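Local coordinates for putative cell adhesion protein (Parabacteroides distasonis, PDB 3LIU) that probably serves as a fimbrillin-type pilus subunit of the FimA/Mfa1 family, with an inferred role in adhesion at the bacterial surface, at residues A[290-295]-A[303-308]; A[233-238]-A[256-261]; A[207-212]-A[225-230]. All coordinates share one frame; numbering follows the deposited sequence.

Interaction 1: A[290-295]-A[303-308]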
loop_
_atom_site.group_PDB
_atom_site.type_symbol
_atom_site.label_atom_id
_atom_site.label_comp_id
_atom_site.label_asym_id
_atom_site.label_seq_id
_atom_site.Cartn_x
_atom_site.Cartn_y
_atom_site.Cartn_z
ATOM N N GLY A 290 -10.546 -8.752 -2.095
ATOM C CA GLY A 290 -10.000 -10.001 -2.657
ATOM C C GLY A 290 -10.890 -10.646 -3.714
ATOM O O GLY A 290 -11.057 -11.847 -3.720
ATOM N N GLU A 291 -11.466 -9.847 -4.604
ATOM C CA GLU A 291 -12.434 -10.402 -5.570
ATOM C C GLU A 291 -11.818 -11.411 -6.528
ATOM O O GLU A 291 -10.676 -11.255 -6.971
ATOM C CB GLU A 291 -13.142 -9.318 -6.383
ATOM C CG GLU A 291 -13.862 -8.276 -5.577
ATOM C CD GLU A 291 -12.972 -7.035 -5.362
ATOM O OE1 GLU A 291 -11.775 -7.202 -5.071
ATOM O OE2 GLU A 291 -13.468 -5.911 -5.555
ATOM N N VAL A 292 -12.586 -12.464 -6.823
ATOM C CA VAL A 292 -12.274 -13.375 -7.932
ATOM C C VAL A 292 -13.372 -13.249 -8.991
ATOM O O VAL A 292 -14.450 -12.674 -8.762
ATOM C CB VAL A 292 -12.077 -14.827 -7.468
ATOM C CG1 VAL A 292 -10.879 -14.914 -6.472
ATOM C CG2 VAL A 292 -13.424 -15.409 -6.888
ATOM N N LYS A 293 -13.105 -13.771 -10.168
ATOM C CA LYS A 293 -14.074 -13.683 -11.261
ATOM C C LYS A 293 -15.288 -14.520 -10.926
ATOM O O LYS A 293 -15.157 -15.542 -10.279
ATOM C CB LYS A 293 -13.421 -14.248 -12.506
ATOM C CG LYS A 293 -14.257 -14.222 -13.749
ATOM C CD LYS A 293 -13.638 -15.154 -14.803
ATOM C CE LYS A 293 -12.784 -14.384 -15.760
ATOM N NZ LYS A 293 -13.622 -13.798 -16.843
ATOM N N SER A 294 -16.478 -14.111 -11.351
ATOM C CA SER A 294 -17.669 -14.907 -11.066
ATOM C C SER A 294 -17.552 -16.261 -11.786
ATOM O O SER A 294 -17.026 -16.350 -12.903
ATOM C CB SER A 294 -18.927 -14.184 -11.525
ATOM O OG SER A 294 -18.897 -14.143 -12.931
ATOM N N GLY A 295 -18.010 -17.313 -11.136
ATOM C CA GLY A 295 -17.975 -18.620 -11.746
ATOM C C GLY A 295 -16.693 -19.406 -11.629
ATOM O O GLY A 295 -16.510 -20.413 -12.319
ATOM N N TYR A 303 -8.571 -17.250 1.314
ATOM C CA TYR A 303 -7.289 -16.939 0.673
ATOM C C TYR A 303 -7.382 -16.214 -0.656
ATOM O O TYR A 303 -6.714 -15.189 -0.831
ATOM C CB TYR A 303 -6.481 -18.196 0.464
ATOM C CG TYR A 303 -6.022 -18.886 1.731
ATOM C CD1 TYR A 303 -6.906 -19.628 2.510
ATOM C CD2 TYR A 303 -4.697 -18.872 2.102
ATOM C CE1 TYR A 303 -6.467 -20.295 3.636
ATOM C CE2 TYR A 303 -4.240 -19.547 3.237
ATOM C CZ TYR A 303 -5.120 -20.249 3.993
ATOM O OH TYR A 303 -4.673 -20.906 5.108
ATOM N N ALA A 304 -8.188 -16.765 -1.587
ATOM C CA ALA A 304 -8.351 -16.224 -2.956
ATOM C C ALA A 304 -9.426 -15.128 -3.011
ATOM O O ALA A 304 -10.587 -15.412 -2.637
ATOM C CB ALA A 304 -8.765 -17.354 -3.900
ATOM N N ASN A 305 -9.118 -13.896 -3.444
ATOM C CA ASN A 305 -7.782 -13.396 -3.830
ATOM C C ASN A 305 -7.404 -12.253 -2.897
ATOM O O ASN A 305 -7.102 -11.128 -3.304
ATOM C CB ASN A 305 -7.722 -12.916 -5.299
ATOM C CG ASN A 305 -7.304 -14.029 -6.295
ATOM O OD1 ASN A 305 -7.045 -15.179 -5.897
ATOM N ND2 ASN A 305 -7.247 -13.675 -7.627
ATOM N N HIS A 306 -7.430 -12.562 -1.612
ATOM C CA HIS A 306 -6.813 -11.696 -0.630
ATOM C C HIS A 306 -5.330 -11.762 -0.814
ATOM O O HIS A 306 -4.803 -12.784 -1.264
ATOM C CB HIS A 306 -7.187 -12.178 0.752
ATOM C CG HIS A 306 -8.605 -11.888 1.094
ATOM N ND1 HIS A 306 -9.079 -10.600 1.209
ATOM C CD2 HIS A 306 -9.655 -12.706 1.330
ATOM C CE1 HIS A 306 -10.364 -10.642 1.514
ATOM N NE2 HIS A 306 -10.740 -11.905 1.577
ATOM N N THR A 307 -4.652 -10.681 -0.466
ATOM C CA THR A 307 -3.202 -10.627 -0.572
ATOM C C THR A 307 -2.572 -11.623 0.393
ATOM O O THR A 307 -2.966 -11.677 1.572
ATOM C CB THR A 307 -2.716 -9.215 -0.266
ATOM O OG1 THR A 307 -3.308 -8.329 -1.208
ATOM C CG2 THR A 307 -1.219 -9.082 -0.335
ATOM N N LEU A 308 -1.644 -12.429 -0.143
ATOM C CA LEU A 308 -0.971 -13.488 0.620
ATOM C C LEU A 308 0.480 -13.127 0.766
ATOM O O LEU A 308 1.094 -12.595 -0.178
ATOM C CB LEU A 308 -1.054 -14.862 -0.111
ATOM C CG LEU A 308 -2.430 -15.353 -0.567
ATOM C CD1 LEU A 308 -2.362 -16.686 -1.314
ATOM C CD2 LEU A 308 -3.447 -15.465 0.579
#
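Gly290 and Asn305 make the one direct hydrogen bond of this contact: Asn305 N donates to Gly290 O over 2.8 Å, nearly straight at 171°, although the donor stands well tilted from the carbonyl plane. The peptide bond before Asn305 is cis, and the backbones come so close beside it that Gly290 CA also lies 3.2 Å from Asn305 O in a CA-H...O contact. This is the tight end. A side chain at Gly290 would run into the backbone of Asn305 and His306, so the glycine is what permits the approach, and its positive phi fits the same residue. The imidazole of His306 also lays one face against Gly290 CA, which sits off-centre toward the rim, 4.0 Å from ND1.

Beyond Gly290 the packing turns apolar and looser. Val292 places CG1 anti to its own carbonyl carbon (chi1 -61°), and this branch alone does the touching. It meets Asn305 CG at 3.7 Å, the two side chains crossing at about a right angle, and reaches Ala304 CB only at 4.1 Å. The Asn305 amide is anchored through OD1, which accepts from the backbone N of Lys258. From Lys293 onward the 290-295 segment leaves its partner and runs out toward solvent, whereas Glu291 turns its carboxylate the other way, OE1 to a salt bridge with Lys209 and OE2 to a hydrogen bond from the backbone N of Phe227.

Both segments belong to the long connection between strands 282-284 and 308-319, so the contact folds that loop back on itself. Its inner end lies against strand 193-213, where Thr307 OG1 bonds to Ser207 O, and Tyr303 and Leu308 touch Pro336 at the end of strand 326-336.

Interaction 2: A[233-238]-A[256-261]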
loop_
_atom_site.group_PDB
_atom_site.type_symbol
_atom_site.label_atom_id
_atom_site.label_comp_id
_atom_site.label_asym_id
_atom_site.label_seq_id
_atom_site.Cartn_x
_atom_site.Cartn_y
_atom_site.Cartn_z
ATOM N N PHE A 233 -10.954 -3.932 -14.095
ATOM C CA PHE A 233 -9.840 -4.575 -13.427
ATOM C C PHE A 233 -10.134 -6.034 -13.279
ATOM O O PHE A 233 -11.264 -6.430 -12.962
ATOM C CB PHE A 233 -9.597 -3.913 -12.075
ATOM C CG PHE A 233 -9.294 -2.456 -12.199
ATOM C CD1 PHE A 233 -8.242 -2.034 -13.027
ATOM C CD2 PHE A 233 -10.059 -1.502 -11.547
ATOM C CE1 PHE A 233 -7.928 -0.688 -13.153
ATOM C CE2 PHE A 233 -9.753 -0.163 -11.652
ATOM C CZ PHE A 233 -8.682 0.255 -12.461
ATOM N N GLY A 234 -9.117 -6.832 -13.558
ATOM C CA GLY A 234 -9.217 -8.262 -13.437
ATOM C C GLY A 234 -7.938 -8.886 -12.989
ATOM O O GLY A 234 -7.100 -8.233 -12.358
ATOM N N TYR A 235 -7.772 -10.165 -13.320
ATOM C CA TYR A 235 -6.662 -10.920 -12.807
ATOM C C TYR A 235 -5.276 -10.310 -13.149
ATOM O O TYR A 235 -4.353 -10.377 -12.343
ATOM C CB TYR A 235 -6.727 -12.382 -13.250
ATOM C CG TYR A 235 -7.807 -13.231 -12.572
ATOM C CD1 TYR A 235 -7.953 -13.258 -11.174
ATOM C CD2 TYR A 235 -8.638 -14.033 -13.304
ATOM C CE1 TYR A 235 -8.943 -14.022 -10.562
ATOM C CE2 TYR A 235 -9.631 -14.820 -12.676
ATOM C CZ TYR A 235 -9.761 -14.802 -11.305
ATOM O OH TYR A 235 -10.708 -15.546 -10.673
ATOM N N LEU A 236 -5.106 -9.760 -14.339
ATOM C CA LEU A 236 -3.790 -9.212 -14.711
ATOM C C LEU A 236 -3.429 -7.982 -13.826
ATOM O O LEU A 236 -2.258 -7.585 -13.754
ATOM C CB LEU A 236 -3.762 -8.811 -16.183
ATOM C CG LEU A 236 -3.837 -9.958 -17.208
ATOM C CD1 LEU A 236 -4.045 -9.358 -18.573
ATOM C CD2 LEU A 236 -2.613 -10.834 -17.196
ATOM N N ASP A 237 -4.444 -7.414 -13.167
ATOM C CA ASP A 237 -4.306 -6.249 -12.268
ATOM C C ASP A 237 -3.943 -6.604 -10.848
ATOM O O ASP A 237 -3.582 -5.722 -10.081
ATOM C CB ASP A 237 -5.588 -5.431 -12.276
ATOM C CG ASP A 237 -5.871 -4.822 -13.649
ATOM O OD1 ASP A 237 -5.079 -3.946 -14.046
ATOM O OD2 ASP A 237 -6.871 -5.202 -14.286
ATOM N N TYR A 238 -4.085 -7.883 -10.495
ATOM C CA TYR A 238 -3.403 -8.467 -9.361
ATOM C C TYR A 238 -1.931 -8.710 -9.725
ATOM O O TYR A 238 -1.628 -9.137 -10.831
ATOM C CB TYR A 238 -4.041 -9.812 -8.932
ATOM C CG TYR A 238 -5.352 -9.712 -8.185
ATOM C CD1 TYR A 238 -5.403 -9.131 -6.923
ATOM C CD2 TYR A 238 -6.532 -10.257 -8.697
ATOM C CE1 TYR A 238 -6.559 -9.072 -6.218
ATOM C CE2 TYR A 238 -7.708 -10.190 -7.988
ATOM C CZ TYR A 238 -7.700 -9.585 -6.726
ATOM O OH TYR A 238 -8.825 -9.474 -5.975
ATOM N N TYR A 256 -5.984 -21.264 -3.159
ATOM C CA TYR A 256 -5.535 -20.073 -2.493
ATOM C C TYR A 256 -5.380 -18.816 -3.386
ATOM O O TYR A 256 -5.265 -17.707 -2.875
ATOM C CB TYR A 256 -4.206 -20.371 -1.821
ATOM C CG TYR A 256 -4.234 -21.283 -0.595
ATOM C CD1 TYR A 256 -5.416 -21.641 0.030
ATOM C CD2 TYR A 256 -3.037 -21.713 -0.017
ATOM C CE1 TYR A 256 -5.410 -22.413 1.187
ATOM C CE2 TYR A 256 -3.024 -22.503 1.138
ATOM C CZ TYR A 256 -4.202 -22.827 1.741
ATOM O OH TYR A 256 -4.213 -23.587 2.886
ATOM N N LYS A 257 -5.356 -18.988 -4.708
ATOM C CA LYS A 257 -4.909 -17.934 -5.609
ATOM C C LYS A 257 -5.452 -18.251 -6.984
ATOM O O LYS A 257 -5.097 -19.306 -7.570
ATOM C CB LYS A 257 -3.371 -17.887 -5.623
ATOM C CG LYS A 257 -2.708 -16.863 -6.511
ATOM C CD LYS A 257 -2.565 -17.273 -7.954
ATOM C CE LYS A 257 -1.559 -16.399 -8.694
ATOM N NZ LYS A 257 -1.369 -16.857 -10.138
ATOM N N LYS A 258 -6.330 -17.375 -7.488
ATOM C CA LYS A 258 -6.952 -17.556 -8.787
ATOM C C LYS A 258 -6.382 -16.602 -9.810
ATOM O O LYS A 258 -5.940 -15.497 -9.477
ATOM C CB LYS A 258 -8.481 -17.387 -8.711
ATOM C CG LYS A 258 -9.183 -18.399 -7.831
ATOM C CD LYS A 258 -8.882 -19.855 -8.284
ATOM C CE LYS A 258 -9.623 -20.895 -7.521
ATOM N NZ LYS A 258 -9.285 -22.274 -8.049
ATOM N N GLY A 259 -6.399 -17.058 -11.062
ATOM C CA GLY A 259 -6.054 -16.257 -12.219
ATOM C C GLY A 259 -4.581 -16.165 -12.602
ATOM O O GLY A 259 -3.660 -16.360 -11.784
ATOM N N LEU A 260 -4.356 -15.832 -13.866
ATOM C CA LEU A 260 -3.034 -15.433 -14.300
ATOM C C LEU A 260 -2.859 -13.990 -13.859
ATOM O O LEU A 260 -3.446 -13.087 -14.407
ATOM C CB LEU A 260 -2.876 -15.573 -15.818
ATOM C CG LEU A 260 -1.582 -15.126 -16.518
ATOM C CD1 LEU A 260 -0.361 -15.862 -15.969
ATOM C CD2 LEU A 260 -1.672 -15.365 -18.063
ATOM N N GLN A 261 -2.014 -13.812 -12.862
ATOM C CA GLN A 261 -1.682 -12.530 -12.321
ATOM C C GLN A 261 -0.338 -12.103 -12.945
ATOM O O GLN A 261 0.439 -12.917 -13.442
ATOM C CB GLN A 261 -1.553 -12.659 -10.787
ATOM C CG GLN A 261 -2.830 -13.200 -10.151
ATOM C CD GLN A 261 -2.818 -13.130 -8.619
ATOM O OE1 GLN A 261 -1.877 -12.601 -8.013
ATOM N NE2 GLN A 261 -3.890 -13.617 -8.003
#
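Tyr235 lays one face of its ring on the backbone at Gly259, and this CH-pi contact is the centre of the pairing. Gly259 CA stands 3.5 Å from the ring centroid, only 13° off the normal, a place where a side chain would collide with the ring. With CG anti to the carbonyl carbon (chi1 -72°), Tyr235 runs side by side with Lys258, pointing the same way, and its OH comes to 3.5 Å from Lys258 CB. A leucine in place of Tyr235 would probably leave Gly259 CA without its aromatic cover and Glu296 without the phenol it bonds.

One weak polar contact joins the backbones. Tyr235 O receives the CA-H of Gln261 at 3.4 Å, fairly straight at the hydrogen. The carbonyl lies in the short 3-10 turn of 235-237, which leads into strand 238-240; the loop of 256-261 runs into strand 262-263, parallel to that strand, so the contact joins the entries of two neighbouring strands in the sheet that also contains strand 193-213.

Van der Waals packing completes the interface. The Gln261 amide lies against Tyr238 CB, with its CD 3.6 Å away, and its plane is 26° from that of the Tyr238 ring. At the exposed margin the packing is apolar, Leu236 CD2 reaching Leu260 CG at 4.5 Å.

Conventional hydrogen bonds stay within each segment or go to third parties. Gln261 NE2 donates to Lys258 O over 3.1 Å, nearly in its own amide plane; NE2 also bonds to Ser207 OG, and the two bonds should limit rotation of the amide. Lys257 NZ meets Gly259 O at 2.9 Å, almost in line with the C=O bond.

Interaction 3: A[207-212]-A[225-230]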
loop_
_atom_site.group_PDB
_atom_site.type_symbol
_atom_site.label_atom_id
_atom_site.label_comp_id
_atom_site.label_asym_id
_atom_site.label_seq_id
_atom_site.Cartn_x
_atom_site.Cartn_y
_atom_site.Cartn_z
ATOM N N SER A 207 -1.566 -12.007 -5.154
ATOM C CA SER A 207 -2.783 -11.208 -5.093
ATOM C C SER A 207 -2.629 -9.838 -4.446
ATOM O O SER A 207 -3.493 -9.404 -3.693
ATOM C CB SER A 207 -3.938 -11.970 -4.414
ATOM O OG SER A 207 -4.201 -13.169 -5.125
ATOM N N ALA A 208 -1.554 -9.133 -4.808
ATOM C CA ALA A 208 -1.383 -7.712 -4.482
ATOM C C ALA A 208 -2.208 -6.940 -5.500
ATOM O O ALA A 208 -2.006 -7.122 -6.705
ATOM C CB ALA A 208 0.122 -7.313 -4.597
ATOM N N LYS A 209 -3.152 -6.117 -5.053
ATOM C CA LYS A 209 -3.835 -5.238 -5.998
ATOM C C LYS A 209 -2.798 -4.276 -6.560
ATOM O O LYS A 209 -2.058 -3.623 -5.819
ATOM C CB LYS A 209 -5.024 -4.541 -5.377
ATOM C CG LYS A 209 -6.223 -5.466 -5.274
ATOM C CD LYS A 209 -7.511 -4.786 -4.963
ATOM C CE LYS A 209 -8.688 -5.788 -5.006
ATOM N NZ LYS A 209 -9.990 -5.197 -4.642
ATOM N N GLY A 210 -2.699 -4.245 -7.885
ATOM C CA GLY A 210 -1.683 -3.439 -8.525
ATOM C C GLY A 210 -2.186 -2.111 -8.996
ATOM O O GLY A 210 -1.447 -1.357 -9.628
ATOM N N VAL A 211 -3.457 -1.828 -8.694
ATOM C CA VAL A 211 -4.088 -0.538 -9.002
ATOM C C VAL A 211 -4.804 -0.008 -7.760
ATOM O O VAL A 211 -5.246 -0.779 -6.895
ATOM C CB VAL A 211 -5.119 -0.602 -10.149
ATOM C CG1 VAL A 211 -4.478 -0.882 -11.512
ATOM C CG2 VAL A 211 -6.235 -1.650 -9.827
ATOM N N SER A 212 -4.922 1.319 -7.701
ATOM C CA SER A 212 -5.549 2.057 -6.576
ATOM C C SER A 212 -6.048 3.414 -7.063
ATOM O O SER A 212 -5.537 3.974 -8.040
ATOM C CB SER A 212 -4.541 2.277 -5.423
ATOM O OG SER A 212 -5.055 3.121 -4.368
ATOM N N LYS A 225 -9.500 -0.092 -5.227
ATOM C CA LYS A 225 -10.291 -0.296 -6.444
ATOM C C LYS A 225 -11.026 -1.625 -6.369
ATOM O O LYS A 225 -10.419 -2.662 -6.083
ATOM C CB LYS A 225 -9.393 -0.350 -7.667
ATOM C CG LYS A 225 -8.778 0.970 -8.131
ATOM C CD LYS A 225 -9.814 2.088 -8.319
ATOM C CE LYS A 225 -9.247 3.199 -9.220
ATOM N NZ LYS A 225 -10.119 4.399 -9.302
ATOM N N ASP A 226 -12.338 -1.589 -6.625
ATOM C CA ASP A 226 -13.097 -2.805 -6.817
ATOM C C ASP A 226 -12.595 -3.503 -8.063
ATOM O O ASP A 226 -12.215 -2.851 -9.034
ATOM C CB ASP A 226 -14.576 -2.502 -7.010
ATOM C CG ASP A 226 -15.243 -2.045 -5.773
ATOM O OD1 ASP A 226 -14.661 -2.088 -4.686
ATOM O OD2 ASP A 226 -16.392 -1.657 -5.884
ATOM N N PHE A 227 -12.608 -4.826 -8.039
ATOM C CA PHE A 227 -12.204 -5.656 -9.198
ATOM C C PHE A 227 -13.409 -6.401 -9.735
ATOM O O PHE A 227 -14.390 -6.605 -9.025
ATOM C CB PHE A 227 -11.107 -6.647 -8.800
ATOM C CG PHE A 227 -9.696 -6.108 -8.868
ATOM C CD1 PHE A 227 -9.381 -4.787 -8.475
ATOM C CD2 PHE A 227 -8.662 -6.959 -9.223
ATOM C CE1 PHE A 227 -8.056 -4.339 -8.461
ATOM C CE2 PHE A 227 -7.317 -6.526 -9.221
ATOM C CZ PHE A 227 -7.002 -5.239 -8.846
ATOM N N PHE A 228 -13.331 -6.814 -10.996
ATOM C CA PHE A 228 -14.431 -7.502 -11.659
ATOM C C PHE A 228 -15.735 -6.665 -11.648
ATOM O O PHE A 228 -15.662 -5.435 -11.778
ATOM C CB PHE A 228 -14.573 -8.917 -11.086
ATOM C CG PHE A 228 -13.345 -9.748 -11.305
ATOM C CD1 PHE A 228 -13.003 -10.163 -12.591
ATOM C CD2 PHE A 228 -12.488 -10.030 -10.275
ATOM C CE1 PHE A 228 -11.831 -10.875 -12.824
ATOM C CE2 PHE A 228 -11.321 -10.771 -10.500
ATOM C CZ PHE A 228 -10.998 -11.191 -11.760
ATOM N N GLY A 229 -16.902 -7.299 -11.498
ATOM C CA GLY A 229 -18.185 -6.578 -11.610
ATOM C C GLY A 229 -18.218 -5.814 -12.909
ATOM O O GLY A 229 -17.866 -6.359 -13.945
ATOM N N ASP A 230 -18.542 -4.526 -12.855
ATOM C CA ASP A 230 -18.557 -3.681 -14.066
ATOM C C ASP A 230 -17.283 -2.820 -14.229
ATOM O O ASP A 230 -17.238 -1.886 -15.057
ATOM C CB ASP A 230 -19.772 -2.763 -14.020
ATOM C CG ASP A 230 -19.683 -1.719 -12.904
ATOM O OD1 ASP A 230 -18.562 -1.435 -12.400
ATOM O OD2 ASP A 230 -20.744 -1.162 -12.539
HETATM O O HOH W 1 -6.752 -1.085 -4.595
#
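The backbones of 207-212 and 225-230 approach most closely at Ser212 and Lys225, 5.3 Å between CA atoms, and are bridged there by a water that donates to Val211 O and accepts from Lys225 N.

Away from that bridge, side chains fill the space. Lys209 extends fully beyond CG and slides past Phe227 in the opposite direction, drawing its methylenes over one face of the ring. CE makes a CH-pi contact 3.9 Å from the centroid, 19° off the normal and shifted toward the rim. The straight chain carries NZ just past the ring to Lys225 O, where it donates over 2.9 Å. The same ammonium has salt bridges to Glu291 and Glu224, so its buried charge is probably well compensated.

Val211 meets the ring obliquely, with CG2, the branch between its backbone N and carbonyl carbon (chi1 -68°), 3.5 Å from Phe227 CE1. Phe227 is thus packed by a lysine chain and a valine branch at once. Lys225 sets CG anti to its carbonyl carbon (chi1 -73°), 3.7 Å from Ser212 CA, and the bend at chi2 then turns the rest of the chain along the Ser212 backbone; its NZ ends at Ser213 OG and in a salt bridge with Glu111.

Strand 193-213 has strands 113-115 and 238-240 among its antiparallel neighbours. The loop that connects it to strand 238-240 here folds back on the strand it leaves, Phe227 packing on Lys209 and Val211, within a largely beta subunit of the FimA family.

Overall arrangement
The three contacts lie on the same side of the chain's centre, with their centres 8 to 10 Å apart, and follow one another in sequence without nesting. Interactions 1 and 3 are buried; interaction 2 is only partly so, with leucines at its margin. Strand 193-213 takes part directly in interaction 3 and is touched by the loops of both others. The chemistry differs accordingly: a backbone bond beside a cis peptide in interaction 1, a ring on a glycine in interaction 2, and a buried lysine with a bridging water in interaction 3. Bonds between the contacts join them: Tyr238 OH to Glu291 O, Phe233 O to Phe228 N, and Asp237 O to Gly210 N.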